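PDB 2B1X: naphthalene dioxygenase small subunit from Rhodococcus sp., which probably supports ring hydroxylation by naphthalene 1,2-dioxygenase, a Rieske non-heme iron oxygenase, as its small (beta) subunit. Local coordinates for residues B[16-19]-B[20-23]. Residues are numbered along the deposited sequence; the frame is centred on the assembly and turned at random.
Sequences TEWL and YMEA
Two successive turns of helix 10-27, which packs against the curved mixed sheet of this NTF2-like beta subunit, meet where Thr16 touches Tyr20, and Trp18 touches Met21 and Glu22. Regular i to i+4 hydrogen bonds join the turns, from Tyr20 N to Thr16 O (3.1 Å) through Ala23 N to Leu19 O (3.0 Å). The phenol of Tyr20 runs back beside Thr16, its CG turned away from its own carbonyl carbon (chi1 -63°). One ring face thus lies over Thr16 O, and CZ meets the Thr16 methyl CG2 at 3.6 Å. Thr16 suits this turn, since its methyl serves the ring while OG1 bonds back to Val12 O. Replacing Tyr20 with an alanine would probably uncover that methyl and carbonyl and lose the ring's packing on Val102 of a neighbouring subunit. Trp18 and Leu19 supply the broad apolar surface facing the sheet, Trp18 touching Met151 and Leu19 touching Val102 of its own chain. The flexible thioether of Met21, bent at chi2 and chi3, curls its methyl over one indole face in a CH-pi contact, CE standing 3.8 Å from the centroid of the five-membered ring. SD lies farther above the same ring, a Met-aromatic arrangement. Glu22 is a buried acid whose charge is probably balanced by Arg154, which pairs with OE2; OE2 also accepts a bond from Trp34 NE1. Its OE1 approaches Trp18 CZ3 obliquely at 3.6 Å, the carboxylate plane 39° from the indole, and a water donates both to OE1 and to Leu19 O, 2.8 Å from each.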
ATOM      1  N   THR B  16       2.345  33.144 -10.441  1.00 22.96           N
ATOM      2  CA  THR B  16       1.544  32.114  -9.790  1.00 22.92           C
ATOM      3  C   THR B  16       0.442  31.643 -10.743  1.00 22.72           C
ATOM      4  O   THR B  16       0.299  30.447 -10.962  1.00 22.38           O
ATOM      5  CB  THR B  16       1.022  32.613  -8.440  1.00 22.95           C
ATOM      6  OG1 THR B  16       2.150  32.936  -7.609  1.00 22.38           O
ATOM      7  CG2 THR B  16       0.307  31.484  -7.670  1.00 21.99           C
ATOM      8  N   GLU B  17      -0.261  32.591 -11.373  1.00 22.23           N
ATOM      9  CA  GLU B  17      -1.308  32.258 -12.330  1.00 22.15           C
ATOM     10  C   GLU B  17      -0.729  31.498 -13.517  1.00 21.13           C
ATOM     11  O   GLU B  17      -1.357  30.579 -14.029  1.00 21.02           O
ATOM     12  CB  GLU B  17      -2.113  33.498 -12.752  1.00 23.05           C
ATOM     13  CG  GLU B  17      -3.054  33.948 -11.617  1.00 27.13           C
ATOM     14  CD  GLU B  17      -4.011  35.087 -11.963  1.00 32.36           C
ATOM     15  OE1 GLU B  17      -3.749  35.873 -12.919  1.00 32.68           O
ATOM     16  OE2 GLU B  17      -5.038  35.215 -11.237  1.00 34.63           O
ATOM     17  N   TRP B  18       0.478  31.872 -13.941  1.00 19.74           N
ATOM     18  CA  TRP B  18       1.135  31.187 -15.050  1.00 18.90           C
ATOM     19  C   TRP B  18       1.401  29.715 -14.663  1.00 17.81           C
ATOM     20  O   TRP B  18       1.142  28.795 -15.441  1.00 17.82           O
ATOM     21  CB  TRP B  18       2.420  31.926 -15.431  1.00 18.37           C
ATOM     22  CG  TRP B  18       3.074  31.433 -16.694  1.00 20.37           C
ATOM     23  CD1 TRP B  18       2.968  31.989 -17.954  1.00 20.21           C
ATOM     24  CD2 TRP B  18       3.951  30.309 -16.822  1.00 18.91           C
ATOM     25  NE1 TRP B  18       3.726  31.266 -18.845  1.00 19.93           N
ATOM     26  CE2 TRP B  18       4.336  30.230 -18.178  1.00 20.51           C
ATOM     27  CE3 TRP B  18       4.456  29.353 -15.923  1.00 20.21           C
ATOM     28  CZ2 TRP B  18       5.207  29.235 -18.658  1.00 20.62           C
ATOM     29  CZ3 TRP B  18       5.306  28.356 -16.397  1.00 21.17           C
ATOM     30  CH2 TRP B  18       5.675  28.310 -17.758  1.00 20.34           C
ATOM     31  N   LEU B  19       1.873  29.489 -13.446  1.00 17.28           N
ATOM     32  CA  LEU B  19       2.155  28.124 -13.002  1.00 16.91           C
ATOM     33  C   LEU B  19       0.897  27.271 -12.954  1.00 16.62           C
ATOM     34  O   LEU B  19       0.918  26.077 -13.293  1.00 16.86           O
ATOM     35  CB  LEU B  19       2.819  28.130 -11.617  1.00 17.18           C
ATOM     36  CG  LEU B  19       4.270  28.568 -11.506  1.00 17.66           C
ATOM     37  CD1 LEU B  19       4.689  28.578 -10.071  1.00 18.15           C
ATOM     38  CD2 LEU B  19       5.151  27.607 -12.304  1.00 18.04           C
ATOM     39  N   TYR B  20      -0.211  27.874 -12.529  1.00 15.70           N
ATOM     40  CA  TYR B  20      -1.446  27.104 -12.410  1.00 15.62           C
ATOM     41  C   TYR B  20      -2.011  26.819 -13.797  1.00 15.55           C
ATOM     42  O   TYR B  20      -2.583  25.765 -14.017  1.00 15.93           O
ATOM     43  CB  TYR B  20      -2.476  27.816 -11.528  1.00 14.65           C
ATOM     44  CG  TYR B  20      -2.079  28.023 -10.089  1.00 14.90           C
ATOM     45  CD1 TYR B  20      -2.760  28.946  -9.309  1.00 14.26           C
ATOM     46  CD2 TYR B  20      -1.075  27.247  -9.466  1.00 15.70           C
ATOM     47  CE1 TYR B  20      -2.455  29.147  -7.983  1.00 14.76           C
ATOM     48  CE2 TYR B  20      -0.755  27.434  -8.091  1.00 14.46           C
ATOM     49  CZ  TYR B  20      -1.454  28.392  -7.368  1.00 16.20           C
ATOM     50  OH  TYR B  20      -1.199  28.645  -6.022  1.00 17.20           O
ATOM     51  N   MET B  21      -1.846  27.756 -14.723  1.00 15.78           N
ATOM     52  CA  MET B  21      -2.245  27.553 -16.125  1.00 16.37           C
ATOM     53  C   MET B  21      -1.406  26.446 -16.787  1.00 16.29           C
ATOM     54  O   MET B  21      -1.906  25.653 -17.584  1.00 16.36           O
ATOM     55  CB  MET B  21      -2.104  28.873 -16.886  1.00 16.52           C
ATOM     56  CG  MET B  21      -2.281  28.805 -18.433  1.00 18.36           C
ATOM     57  SD  MET B  21      -0.768  28.249 -19.307  1.00 24.02           S
ATOM     58  CE  MET B  21       0.374  29.667 -19.084  1.00 22.16           C
ATOM     59  N   GLU B  22      -0.124  26.403 -16.444  1.00 15.80           N
ATOM     60  CA  GLU B  22       0.777  25.423 -17.006  1.00 16.63           C
ATOM     61  C   GLU B  22       0.366  24.032 -16.548  1.00 16.05           C
ATOM     62  O   GLU B  22       0.248  23.126 -17.365  1.00 15.77           O
ATOM     63  CB  GLU B  22       2.218  25.695 -16.563  1.00 16.70           C
ATOM     64  CG  GLU B  22       3.241  24.854 -17.322  1.00 17.12           C
ATOM     65  CD  GLU B  22       4.416  24.380 -16.468  1.00 19.10           C
ATOM     66  OE1 GLU B  22       4.633  24.923 -15.360  1.00 19.95           O
ATOM     67  OE2 GLU B  22       5.161  23.480 -16.924  1.00 18.76           O
ATOM     68  N   ALA B  23       0.169  23.886 -15.236  1.00 16.27           N
ATOM     69  CA  ALA B  23      -0.303  22.634 -14.635  1.00 16.29           C
ATOM     70  C   ALA B  23      -1.652  22.167 -15.219  1.00 15.94           C
ATOM     71  O   ALA B  23      -1.853  20.982 -15.489  1.00 16.30           O
ATOM     72  CB  ALA B  23      -0.410  22.787 -13.110  1.00 15.75           C
TER
HETATM   73  O   HOH W   1       3.102  24.408 -13.044  1.00 30.48           O